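Local coordinates for protein arsenate Reductase (PDB 3T38) that probably reduces arsenate to arsenite in a thioredoxin-dependent reaction, using a low molecular weight tyrosine phosphatase fold to serve the arsenic resistance of Corynebacterium glutamicum, at residues S95-A100 with E195-R200; L67-V72 with E111-G116; S103-S108 with E203-I208; E40-L45 with T53-L58. One frame throughout, in Å; residues are numbered along the deposited sequence.

Contacts 1 and 3 hold the same two helices, 94-106 and 190-211, at successive levels of one interface. Contact 1 is a buried meeting of aliphatic groups, whereas contact 3, nearer the end of helix 94-106, is only partly buried and rests on the face of a tryptophan. Contact 4 is likewise buried and apolar, but it lies on the opposite side of the chain's centre from both, between helices 31-49 and 55-73. Contact 2 is the polar one: helix 55-73, also used in contact 4, reaches edge strand 111-116 through a histidine-carboxylate bond and an arginine, and so joins the N-terminal helices to the phosphatase-like fold.

Contact 1: residues S95-A100 with E195-R200; sequences SQIASA and EEIDGR
Ile197 carries most of the meeting between helices 94-106 and 190-211, fitting against Ile97 and Ala98 with both of its methyl groups. Its CG2 branch does the closest work, lying 3.7 Å from Ala98 CA and 3.9 Å from Ala98 CB. The same methyl also meets the branch methyl of the other isoleucine, with Ile97 CG2 and Ile197 CG2 3.8 Å apart. At the far end of the longer arm, Ile197 CD1 packs against both methyls of its partner, at 3.9 Å from Ile97 CG2 and 4.0 Å from Ile97 CD1. The two isoleucines share the same first torsion, with CG2 opposite the backbone N and CG1 folded back beside it (chi1 -60° in Ile97 and -70° in Ile197), yet the side chains run across each other at about a right angle. The small Ala98 lets the backbones draw together here, the CA atoms of Ala98 and Ile197 being 6.2 Å apart. All three residues are buried, and their contact is entirely aliphatic. Neighbouring residues extend the seam: Ile97 also touches Ile194, and Ala98 touches Ile201 and, in the sheet, Phe86. Next to Ile197 in the chain, Asp198 forms a salt bridge with Arg134. Two helices packed side by side over one face of a parallel four-stranded sheet are characteristic of the low molecular weight tyrosine phosphatase fold.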
loop_
_atom_site.group_PDB
_atom_site.type_symbol
_atom_site.label_atom_id
_atom_site.label_comp_id
_atom_site.label_asym_id
_atom_site.label_seq_id
_atom_site.Cartn_x
_atom_site.Cartn_y
_atom_site.Cartn_z
ATOM N N SER A 95 8.538 -9.978 12.611
ATOM C CA SER A 95 8.167 -10.772 11.409
ATOM C C SER A 95 9.366 -11.166 10.552
ATOM O O SER A 95 9.336 -12.175 9.851
ATOM C CB SER A 95 7.079 -10.094 10.554
ATOM O OG SER A 95 7.418 -8.764 10.165
ATOM N N GLN A 96 10.401 -10.368 10.590
ATOM C CA GLN A 96 11.621 -10.652 9.834
ATOM C C GLN A 96 12.429 -11.764 10.480
ATOM O O GLN A 96 12.987 -12.611 9.779
ATOM C CB GLN A 96 12.485 -9.383 9.697
ATOM C CG GLN A 96 11.791 -8.229 8.943
ATOM C CD GLN A 96 11.881 -8.383 7.417
ATOM O OE1 GLN A 96 12.286 -9.431 6.908
ATOM N NE2 GLN A 96 11.521 -7.322 6.674
ATOM N N ILE A 97 12.499 -11.735 11.801
ATOM C CA ILE A 97 13.083 -12.785 12.596
ATOM C C ILE A 97 12.343 -14.077 12.359
ATOM O O ILE A 97 12.991 -15.105 12.076
ATOM C CB ILE A 97 13.003 -12.466 14.121
ATOM C CG1 ILE A 97 13.758 -11.175 14.418
ATOM C CG2 ILE A 97 13.525 -13.693 14.955
ATOM C CD1 ILE A 97 13.491 -10.629 15.850
ATOM N N ALA A 98 11.008 -14.044 12.470
ATOM C CA ALA A 98 10.245 -15.260 12.359
ATOM C C ALA A 98 10.421 -15.836 10.955
ATOM O O ALA A 98 10.604 -17.046 10.765
ATOM C CB ALA A 98 8.785 -15.022 12.643
ATOM N N SER A 99 10.348 -14.958 9.961
ATOM C CA SER A 99 10.421 -15.408 8.599
ATOM C C SER A 99 11.772 -16.042 8.283
ATOM O O SER A 99 11.828 -17.062 7.565
ATOM C CB SER A 99 10.165 -14.215 7.626
ATOM O OG SER A 99 10.441 -14.606 6.273
ATOM N N ALA A 100 12.856 -15.422 8.767
ATOM C CA ALA A 100 14.199 -15.906 8.446
ATOM C C ALA A 100 14.515 -17.203 9.187
ATOM O O ALA A 100 15.223 -18.052 8.659
ATOM C CB ALA A 100 15.301 -14.801 8.695
ATOM N N GLU A 195 15.079 -15.324 20.729
ATOM C CA GLU A 195 14.999 -16.623 21.429
ATOM C C GLU A 195 13.581 -17.093 21.596
ATOM O O GLU A 195 13.319 -18.259 21.423
ATOM C CB GLU A 195 15.588 -16.558 22.833
ATOM C CG GLU A 195 16.881 -15.838 22.889
ATOM C CD GLU A 195 18.057 -16.761 22.665
ATOM O OE1 GLU A 195 17.991 -17.547 21.652
ATOM O OE2 GLU A 195 19.014 -16.696 23.506
ATOM N N GLU A 196 12.674 -16.198 21.987
ATOM C CA GLU A 196 11.287 -16.621 22.142
ATOM C C GLU A 196 10.686 -17.002 20.782
ATOM O O GLU A 196 10.014 -18.004 20.664
ATOM C CB GLU A 196 10.449 -15.578 22.855
ATOM C CG GLU A 196 8.961 -15.866 22.703
ATOM C CD GLU A 196 8.090 -14.974 23.570
ATOM O OE1 GLU A 196 8.537 -13.834 23.902
ATOM O OE2 GLU A 196 6.953 -15.418 23.912
ATOM N N ILE A 197 10.969 -16.222 19.756
ATOM C CA ILE A 197 10.433 -16.505 18.478
ATOM C C ILE A 197 10.979 -17.831 17.909
ATOM O O ILE A 197 10.213 -18.641 17.374
ATOM C CB ILE A 197 10.725 -15.338 17.528
ATOM C CG1 ILE A 197 9.870 -14.107 17.928
ATOM C CG2 ILE A 197 10.525 -15.764 16.026
ATOM C CD1 ILE A 197 10.380 -12.789 17.159
ATOM N N ASP A 198 12.293 -18.049 18.043
ATOM C CA ASP A 198 12.925 -19.299 17.638
ATOM C C ASP A 198 12.238 -20.524 18.262
ATOM O O ASP A 198 11.862 -21.454 17.540
ATOM C CB ASP A 198 14.413 -19.294 18.033
ATOM C CG ASP A 198 15.225 -20.381 17.302
ATOM O OD1 ASP A 198 14.787 -20.918 16.229
ATOM O OD2 ASP A 198 16.320 -20.697 17.784
ATOM N N GLY A 199 12.078 -20.534 19.585
ATOM C CA GLY A 199 11.265 -21.562 20.218
ATOM C C GLY A 199 9.908 -21.815 19.548
ATOM O O GLY A 199 9.497 -22.978 19.403
ATOM N N ARG A 200 9.214 -20.746 19.131
ATOM C CA ARG A 200 7.887 -20.879 18.532
ATOM C C ARG A 200 7.988 -21.359 17.057
ATOM O O ARG A 200 7.136 -22.109 16.567
ATOM C CB ARG A 200 7.106 -19.545 18.596
ATOM C CG ARG A 200 6.568 -19.144 20.052
ATOM C CD ARG A 200 6.050 -17.702 20.048
ATOM N NE ARG A 200 5.163 -17.328 21.154
ATOM C CZ ARG A 200 3.890 -17.730 21.279
ATOM N NH1 ARG A 200 3.336 -18.584 20.403
ATOM N NH2 ARG A 200 3.178 -17.301 22.303
#

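Contact 2: residues L67-V72 with E111-G116; sequences LHALAV and EVRSAG
The junction between the N-terminal helical region and the edge strand of the phosphatase-like sheet is made here by His68 and Ala69 with Glu111 and Arg113. Helix 55-73 passes the strand at a distance, the axes of the short segments coming no closer than 11.6 Å, and long polar side chains span the gap. His68 has CG opposite its backbone N (chi1 -176°), which extends the ring toward the strand. There His68 NE2 donates a bent hydrogen bond of 2.9 Å to Glu111 OE2. The oxygen receives it on its syn side, somewhat out of the carboxylate plane, and the planes of ring and carboxylate are turned 46° apart. Arg113 enters at the ring edge, with its NH2 3.7 Å from His68 CD2, while one face of its guanidinium lies against Ala69, whose CB is 3.7 Å from Arg113 NH2. Gln83 of the adjacent strand ties the group together, bonding Arg113 NH1 through its OE1 and, weakly, Glu111 OE2 through its NE2. The His-carboxylate hydrogen bond thus joins the N-terminal helical region to the outermost strand, within this chain, of the parallel sheet of a low molecular weight tyrosine phosphatase fold.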
loop_
_atom_site.group_PDB
_atom_site.type_symbol
_atom_site.label_atom_id
_atom_site.label_comp_id
_atom_site.label_asym_id
_atom_site.label_seq_id
_atom_site.Cartn_x
_atom_site.Cartn_y
_atom_site.Cartn_z
ATOM N N LEU A 67 3.277 -11.117 -7.415
ATOM C CA LEU A 67 2.661 -11.821 -8.552
ATOM C C LEU A 67 2.674 -13.319 -8.369
ATOM O O LEU A 67 1.720 -13.931 -8.667
ATOM C CB LEU A 67 3.318 -11.430 -9.872
ATOM C CG LEU A 67 2.991 -10.012 -10.307
ATOM C CD1 LEU A 67 4.040 -9.499 -11.355
ATOM C CD2 LEU A 67 1.567 -9.965 -10.883
ATOM N N HIS A 68 3.769 -13.884 -7.833
ATOM C CA HIS A 68 3.846 -15.327 -7.531
ATOM C C HIS A 68 2.816 -15.696 -6.469
ATOM O O HIS A 68 2.058 -16.623 -6.669
ATOM C CB HIS A 68 5.254 -15.759 -7.112
ATOM C CG HIS A 68 5.386 -17.244 -6.877
ATOM N ND1 HIS A 68 5.584 -18.151 -7.904
ATOM C CD2 HIS A 68 5.349 -17.977 -5.731
ATOM C CE1 HIS A 68 5.642 -19.376 -7.405
ATOM N NE2 HIS A 68 5.503 -19.298 -6.089
ATOM N N ALA A 69 2.763 -14.945 -5.362
ATOM C CA ALA A 69 1.710 -15.138 -4.387
ATOM C C ALA A 69 0.329 -15.150 -5.074
ATOM O O ALA A 69 -0.441 -16.089 -4.866
ATOM C CB ALA A 69 1.755 -14.098 -3.285
ATOM N N LEU A 70 0.030 -14.180 -5.924
ATOM C CA LEU A 70 -1.276 -14.163 -6.588
ATOM C C LEU A 70 -1.533 -15.367 -7.514
ATOM O O LEU A 70 -2.642 -15.882 -7.563
ATOM C CB LEU A 70 -1.467 -12.856 -7.368
ATOM C CG LEU A 70 -2.840 -12.540 -7.997
ATOM C CD1 LEU A 70 -3.936 -12.462 -6.885
ATOM C CD2 LEU A 70 -2.783 -11.231 -8.770
ATOM N N ALA A 71 -0.506 -15.785 -8.242
ATOM C CA ALA A 71 -0.543 -16.996 -9.071
ATOM C C ALA A 71 -0.939 -18.212 -8.224
ATOM O O ALA A 71 -1.730 -19.054 -8.641
ATOM C CB ALA A 71 0.839 -17.216 -9.688
ATOM N N VAL A 72 -0.361 -18.287 -7.026
ATOM C CA VAL A 72 -0.606 -19.409 -6.111
ATOM C C VAL A 72 -2.041 -19.313 -5.578
ATOM O O VAL A 72 -2.812 -20.249 -5.679
ATOM C CB VAL A 72 0.440 -19.442 -4.966
ATOM C CG1 VAL A 72 0.040 -20.451 -3.867
ATOM C CG2 VAL A 72 1.809 -19.809 -5.531
ATOM N N GLU A 111 7.395 -21.731 1.292
ATOM C CA GLU A 111 7.575 -20.362 0.883
ATOM C C GLU A 111 7.214 -19.440 2.047
ATOM O O GLU A 111 6.118 -19.481 2.526
ATOM C CB GLU A 111 6.758 -20.033 -0.371
ATOM C CG GLU A 111 7.091 -20.994 -1.508
ATOM C CD GLU A 111 7.057 -20.317 -2.880
ATOM O OE1 GLU A 111 7.727 -19.258 -3.030
ATOM O OE2 GLU A 111 6.352 -20.838 -3.782
ATOM N N VAL A 112 8.142 -18.618 2.511
ATOM C CA VAL A 112 7.846 -17.808 3.709
ATOM C C VAL A 112 7.816 -16.340 3.307
ATOM O O VAL A 112 8.684 -15.906 2.580
ATOM C CB VAL A 112 8.893 -18.033 4.823
ATOM C CG1 VAL A 112 8.344 -17.489 6.215
ATOM C CG2 VAL A 112 9.247 -19.557 4.988
ATOM N N ARG A 113 6.851 -15.560 3.839
ATOM C CA ARG A 113 6.743 -14.131 3.589
ATOM C C ARG A 113 6.583 -13.376 4.853
ATOM O O ARG A 113 6.121 -13.921 5.879
ATOM C CB ARG A 113 5.543 -13.874 2.740
ATOM C CG ARG A 113 5.570 -14.734 1.521
ATOM C CD ARG A 113 4.590 -14.241 0.475
ATOM N NE ARG A 113 4.773 -14.897 -0.833
ATOM C CZ ARG A 113 4.218 -16.050 -1.194
ATOM N NH1 ARG A 113 3.519 -16.768 -0.314
ATOM N NH2 ARG A 113 4.402 -16.523 -2.438
ATOM N N SER A 114 6.963 -12.099 4.811
ATOM C CA SER A 114 6.594 -11.202 5.924
ATOM C C SER A 114 6.058 -9.837 5.471
ATOM O O SER A 114 6.202 -9.470 4.319
ATOM C CB SER A 114 7.797 -10.994 6.860
ATOM O OG SER A 114 8.951 -10.483 6.176
ATOM N N ALA A 115 5.439 -9.070 6.391
ATOM C CA ALA A 115 4.935 -7.773 6.013
ATOM C C ALA A 115 4.586 -7.020 7.253
ATOM O O ALA A 115 4.563 -7.613 8.338
ATOM C CB ALA A 115 3.693 -7.900 5.012
ATOM N N GLY A 116 4.335 -5.717 7.080
ATOM C CA GLY A 116 4.054 -4.830 8.181
ATOM C C GLY A 116 2.785 -4.052 7.909
ATOM O O GLY A 116 2.390 -3.882 6.740
#

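Contact 3: residues S103-S108 with E203-I208; sequences SHYAGS and ELWKSI
Trp205 presents one face of its indole to the last turn of helix 94-106, and Ala106 lies over its six-membered ring, toward the rim of the indole. The methyl carbon Ala106 CB lies 3.6 Å from the centroid of the six-membered ring and only 10° off the ring normal, a clear CH-pi contact. Its nearest ring atoms are at the outer end of the indole, with Ala106 CB 3.6 Å from Trp205 CZ3. The tryptophan is thrown out to meet the neighbouring helix because CG stands opposite the backbone N (chi1 173°), which carries the ring across the gap between the two backbones. Tyr105 meets the other end of the same indole, not with its ring but with its methylene: Tyr105 CB is 3.5 Å from Trp205 CD1 and 3.8 Å from Trp205 NE1. From that carbon the phenol turns away from the segment around Trp205 and runs along helix 190-211, where it touches Ile201 and Arg202 and its hydroxyl is probably hydrogen-bonded to Asp198 OD1. One residue thus meets the second helix twice, by its methylene at Trp205 and by its hydroxyl about two turns earlier. Leu102, a turn before Ala106, adds further apolar cover to Trp205, and Ser109 and Val110 touch it from the chain that follows. The whole closes the far end of the helix pair that lies on one side of the sheet, in the beta-alpha-beta architecture of the low molecular weight tyrosine phosphatase fold.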
loop_
_atom_site.group_PDB
_atom_site.type_symbol
_atom_site.label_atom_id
_atom_site.label_comp_id
_atom_site.label_asym_id
_atom_site.label_seq_id
_atom_site.Cartn_x
_atom_site.Cartn_y
_atom_site.Cartn_z
ATOM N N SER A 103 12.638 -20.036 7.223
ATOM C CA SER A 103 13.358 -20.386 5.984
ATOM C C SER A 103 14.613 -21.162 6.269
ATOM O O SER A 103 14.967 -22.069 5.526
ATOM C CB SER A 103 13.676 -19.143 5.107
ATOM O OG SER A 103 12.463 -18.398 4.885
ATOM N N HIS A 104 15.278 -20.789 7.359
ATOM C CA HIS A 104 16.529 -21.391 7.783
ATOM C C HIS A 104 16.335 -22.885 8.190
ATOM O O HIS A 104 17.149 -23.733 7.786
ATOM C CB HIS A 104 17.114 -20.546 8.911
ATOM C CG HIS A 104 18.179 -21.215 9.715
ATOM N ND1 HIS A 104 19.511 -21.199 9.351
ATOM C CD2 HIS A 104 18.124 -21.843 10.918
ATOM C CE1 HIS A 104 20.224 -21.838 10.267
ATOM N NE2 HIS A 104 19.408 -22.226 11.236
ATOM N N TYR A 105 15.271 -23.217 8.939
ATOM C CA TYR A 105 14.971 -24.651 9.238
ATOM C C TYR A 105 14.426 -25.351 8.029
ATOM O O TYR A 105 14.785 -26.428 7.771
ATOM C CB TYR A 105 14.010 -24.810 10.445
ATOM C CG TYR A 105 14.569 -24.165 11.724
ATOM C CD1 TYR A 105 15.793 -24.520 12.190
ATOM C CD2 TYR A 105 13.876 -23.206 12.419
ATOM C CE1 TYR A 105 16.339 -23.948 13.314
ATOM C CE2 TYR A 105 14.435 -22.567 13.555
ATOM C CZ TYR A 105 15.663 -22.963 13.999
ATOM O OH TYR A 105 16.291 -22.424 15.142
ATOM N N ALA A 106 13.568 -24.709 7.257
ATOM C CA ALA A 106 12.735 -25.418 6.252
ATOM C C ALA A 106 13.311 -25.395 4.836
ATOM O O ALA A 106 13.058 -26.285 4.060
ATOM C CB ALA A 106 11.263 -24.835 6.274
ATOM N N GLY A 107 14.091 -24.368 4.493
ATOM C CA GLY A 107 14.636 -24.218 3.135
ATOM C C GLY A 107 13.513 -24.127 2.109
ATOM O O GLY A 107 12.542 -23.437 2.317
ATOM N N SER A 108 13.665 -24.861 1.003
ATOM C CA SER A 108 12.703 -24.997 -0.106
ATOM C C SER A 108 11.376 -25.652 0.199
ATOM O O SER A 108 10.466 -25.614 -0.641
ATOM C CB SER A 108 13.334 -25.935 -1.143
ATOM O OG SER A 108 14.247 -25.226 -1.917
ATOM N N GLU A 203 8.444 -25.222 16.881
ATOM C CA GLU A 203 7.202 -25.980 17.035
ATOM C C GLU A 203 6.346 -25.841 15.799
ATOM O O GLU A 203 5.732 -26.798 15.378
ATOM C CB GLU A 203 6.400 -25.549 18.260
ATOM C CG GLU A 203 7.111 -25.816 19.575
ATOM C CD GLU A 203 7.685 -27.261 19.691
ATOM O OE1 GLU A 203 6.917 -28.255 19.473
ATOM O OE2 GLU A 203 8.910 -27.385 20.015
ATOM N N LEU A 204 6.336 -24.646 15.210
ATOM C CA LEU A 204 5.547 -24.420 14.046
ATOM C C LEU A 204 6.070 -25.304 12.906
ATOM O O LEU A 204 5.269 -25.970 12.278
ATOM C CB LEU A 204 5.538 -22.947 13.634
ATOM C CG LEU A 204 4.962 -22.679 12.236
ATOM C CD1 LEU A 204 3.439 -22.970 12.182
ATOM C CD2 LEU A 204 5.221 -21.258 11.778
ATOM N N TRP A 205 7.395 -25.331 12.691
ATOM C CA TRP A 205 8.025 -26.171 11.664
ATOM C C TRP A 205 7.802 -27.683 11.894
ATOM O O TRP A 205 7.421 -28.428 10.972
ATOM C CB TRP A 205 9.516 -25.810 11.554
ATOM C CG TRP A 205 10.378 -26.691 10.647
ATOM C CD1 TRP A 205 11.592 -27.259 10.955
ATOM C CD2 TRP A 205 10.064 -27.111 9.316
ATOM N NE1 TRP A 205 12.051 -27.975 9.883
ATOM C CE2 TRP A 205 11.132 -27.902 8.865
ATOM C CE3 TRP A 205 8.963 -26.898 8.462
ATOM C CZ2 TRP A 205 11.148 -28.488 7.583
ATOM C CZ3 TRP A 205 8.977 -27.462 7.183
ATOM C CH2 TRP A 205 10.068 -28.250 6.755
ATOM N N LYS A 206 7.981 -28.133 13.132
ATOM C CA LYS A 206 7.608 -29.508 13.456
ATOM C C LYS A 206 6.162 -29.734 13.076
ATOM O O LYS A 206 5.837 -30.709 12.400
ATOM C CB LYS A 206 7.893 -29.854 14.928
ATOM C CG LYS A 206 9.424 -29.965 15.290
ATOM C CD LYS A 206 9.708 -29.836 16.841
ATOM C CE LYS A 206 11.155 -30.141 17.225
ATOM N NZ LYS A 206 11.328 -31.587 17.718
ATOM N N SER A 207 5.289 -28.803 13.448
ATOM C CA SER A 207 3.866 -29.006 13.173
ATOM C C SER A 207 3.514 -29.015 11.667
ATOM O O SER A 207 2.746 -29.870 11.211
ATOM C CB SER A 207 3.015 -28.037 13.981
ATOM O OG SER A 207 1.764 -27.888 13.386
ATOM N N ILE A 208 4.092 -28.084 10.910
ATOM C CA ILE A 208 3.943 -28.055 9.492
ATOM C C ILE A 208 4.386 -29.347 8.822
ATOM O O ILE A 208 3.641 -29.880 8.020
ATOM C CB ILE A 208 4.731 -26.846 8.861
ATOM C CG1 ILE A 208 4.161 -25.508 9.350
ATOM C CG2 ILE A 208 4.804 -26.980 7.319
ATOM C CD1 ILE A 208 4.911 -24.276 8.792
#

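Contact 4: residues E40-L45 with T53-L58; sequences ESYVSL and THLPIL
Tyr42 and Leu55 are brought together by matching first torsions, each with CG opposite its own backbone N (chi1 -180° in Tyr42, -158° in Leu55). The phenol ring of Tyr42 is thereby extended across the start of helix 55-73, and the branched end of Leu55 reaches back to it at about a right angle. The ring touches with its CE2 side: Tyr42 CE2 is 3.6 Å from Leu55 CG and 3.7 Å from Leu55 CB. Pro56 comes to the edge of the ring, near its plane, with its CD 4.0 Å from Tyr42 CE2. Leu55 divides its two methyls between partners, for CD2 stays by the tyrosine while CD1 packs 3.7 Å from Leu45 CB. This apolar cluster locks two consecutive helices of the N-terminal domain, 31-49 and 55-73, where the chain turns from one into the other. His54 occupies the N-cap position of the second helix, and Pro56 falls in its first turn. Helix 10-24 joins the same packing, since Leu14 touches Tyr42 and Pro56 is touched by His10, whose ND1 is hydrogen-bonded to the tyrosine hydroxyl. One turn along from Tyr42, Leu45 reaches Leu58, its CD1 lying 3.7 Å from Leu58 O and 4.0 Å from Leu58 CB, and Phe142 packs on Leu45 and Leu58. At the start of segment 40-45, Glu40 belongs to the pocket of the bound dithiane-diol, forms a salt bridge with Arg36 and accepts a hydrogen bond from the backbone N of Asp148 of the second subunit.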
loop_
_atom_site.group_PDB
_atom_site.type_symbol
_atom_site.label_atom_id
_atom_site.label_comp_id
_atom_site.label_asym_id
_atom_site.label_seq_id
_atom_site.Cartn_x
_atom_site.Cartn_y
_atom_site.Cartn_z
ATOM N N GLU A 40 2.720 0.358 -8.492
ATOM C CA GLU A 40 2.102 0.453 -7.192
ATOM C C GLU A 40 3.044 -0.068 -6.135
ATOM O O GLU A 40 3.138 0.490 -5.031
ATOM C CB GLU A 40 0.735 -0.244 -7.138
ATOM C CG GLU A 40 -0.286 0.405 -8.075
ATOM C CD GLU A 40 -0.594 1.899 -7.735
ATOM O OE1 GLU A 40 -0.173 2.414 -6.678
ATOM O OE2 GLU A 40 -1.284 2.565 -8.535
ATOM N N SER A 41 3.760 -1.151 -6.447
ATOM C CA SER A 41 4.745 -1.624 -5.489
ATOM C C SER A 41 5.861 -0.626 -5.164
ATOM O O SER A 41 6.253 -0.479 -3.992
ATOM C CB SER A 41 5.363 -2.926 -5.962
ATOM O OG SER A 41 4.437 -3.948 -5.737
ATOM N N TYR A 42 6.380 0.011 -6.217
ATOM C CA TYR A 42 7.352 1.092 -6.121
ATOM C C TYR A 42 6.882 2.225 -5.209
ATOM O O TYR A 42 7.594 2.661 -4.328
ATOM C CB TYR A 42 7.571 1.655 -7.490
ATOM C CG TYR A 42 8.586 2.799 -7.499
ATOM C CD1 TYR A 42 8.165 4.121 -7.641
ATOM C CD2 TYR A 42 9.940 2.533 -7.405
ATOM C CE1 TYR A 42 9.074 5.153 -7.666
ATOM C CE2 TYR A 42 10.868 3.543 -7.412
ATOM C CZ TYR A 42 10.432 4.861 -7.537
ATOM O OH TYR A 42 11.354 5.870 -7.543
ATOM N N VAL A 43 5.674 2.691 -5.460
ATOM C CA VAL A 43 5.084 3.774 -4.710
ATOM C C VAL A 43 4.842 3.360 -3.292
ATOM O O VAL A 43 5.274 4.108 -2.355
ATOM C CB VAL A 43 3.844 4.428 -5.410
ATOM C CG1 VAL A 43 3.168 5.420 -4.436
ATOM C CG2 VAL A 43 4.300 5.189 -6.663
ATOM N N SER A 44 4.297 2.154 -3.099
ATOM C CA SER A 44 4.193 1.589 -1.737
ATOM C C SER A 44 5.483 1.657 -0.936
ATOM O O SER A 44 5.508 2.090 0.244
ATOM C CB SER A 44 3.744 0.121 -1.808
ATOM O OG SER A 44 2.350 0.206 -2.120
ATOM N N LEU A 45 6.564 1.189 -1.555
ATOM C CA LEU A 45 7.835 1.194 -0.815
ATOM C C LEU A 45 8.344 2.591 -0.631
ATOM O O LEU A 45 8.959 2.920 0.423
ATOM C CB LEU A 45 8.857 0.291 -1.504
ATOM C CG LEU A 45 8.479 -1.220 -1.421
ATOM C CD1 LEU A 45 9.483 -2.014 -2.261
ATOM C CD2 LEU A 45 8.499 -1.709 0.003
ATOM N N THR A 53 18.212 5.339 -4.697
ATOM C CA THR A 53 18.624 4.883 -5.995
ATOM C C THR A 53 18.295 3.405 -6.233
ATOM O O THR A 53 18.108 3.038 -7.385
ATOM C CB THR A 53 20.083 5.302 -6.263
ATOM O OG1 THR A 53 20.850 4.201 -6.760
ATOM C CG2 THR A 53 20.668 5.778 -5.006
ATOM N N HIS A 54 18.176 2.597 -5.167
ATOM C CA HIS A 54 17.781 1.167 -5.284
ATOM C C HIS A 54 16.295 0.808 -5.084
ATOM O O HIS A 54 15.976 -0.362 -4.993
ATOM C CB HIS A 54 18.580 0.253 -4.343
ATOM C CG HIS A 54 20.024 0.193 -4.674
ATOM N ND1 HIS A 54 20.516 0.618 -5.890
ATOM C CD2 HIS A 54 21.093 -0.201 -3.946
ATOM C CE1 HIS A 54 21.831 0.471 -5.904
ATOM N NE2 HIS A 54 22.207 -0.029 -4.739
ATOM N N LEU A 55 15.428 1.801 -4.981
ATOM C CA LEU A 55 14.027 1.543 -4.845
ATOM C C LEU A 55 13.510 0.725 -6.062
ATOM O O LEU A 55 12.748 -0.189 -5.875
ATOM C CB LEU A 55 13.280 2.848 -4.663
ATOM C CG LEU A 55 11.900 2.794 -3.997
ATOM C CD1 LEU A 55 11.876 1.984 -2.712
ATOM C CD2 LEU A 55 11.445 4.212 -3.739
ATOM N N PRO A 56 14.010 0.991 -7.287
ATOM C CA PRO A 56 13.473 0.164 -8.355
ATOM C C PRO A 56 13.734 -1.319 -8.169
ATOM O O PRO A 56 12.899 -2.114 -8.556
ATOM C CB PRO A 56 14.212 0.669 -9.589
ATOM C CG PRO A 56 14.357 2.142 -9.340
ATOM C CD PRO A 56 14.624 2.228 -7.813
ATOM N N ILE A 57 14.865 -1.680 -7.576
ATOM C CA ILE A 57 15.276 -3.071 -7.419
ATOM C C ILE A 57 14.420 -3.779 -6.370
ATOM O O ILE A 57 13.983 -4.909 -6.603
ATOM C CB ILE A 57 16.821 -3.217 -7.046
ATOM C CG1 ILE A 57 17.714 -2.533 -8.072
ATOM C CG2 ILE A 57 17.248 -4.701 -6.850
ATOM C CD1 ILE A 57 19.246 -2.680 -7.819
ATOM N N LEU A 58 14.216 -3.154 -5.211
ATOM C CA LEU A 58 13.358 -3.701 -4.177
ATOM C C LEU A 58 11.907 -3.775 -4.687
ATOM O O LEU A 58 11.138 -4.682 -4.299
ATOM C CB LEU A 58 13.346 -2.782 -2.940
ATOM C CG LEU A 58 14.488 -2.653 -1.904
ATOM C CD1 LEU A 58 13.852 -1.973 -0.635
ATOM C CD2 LEU A 58 15.147 -4.005 -1.536
#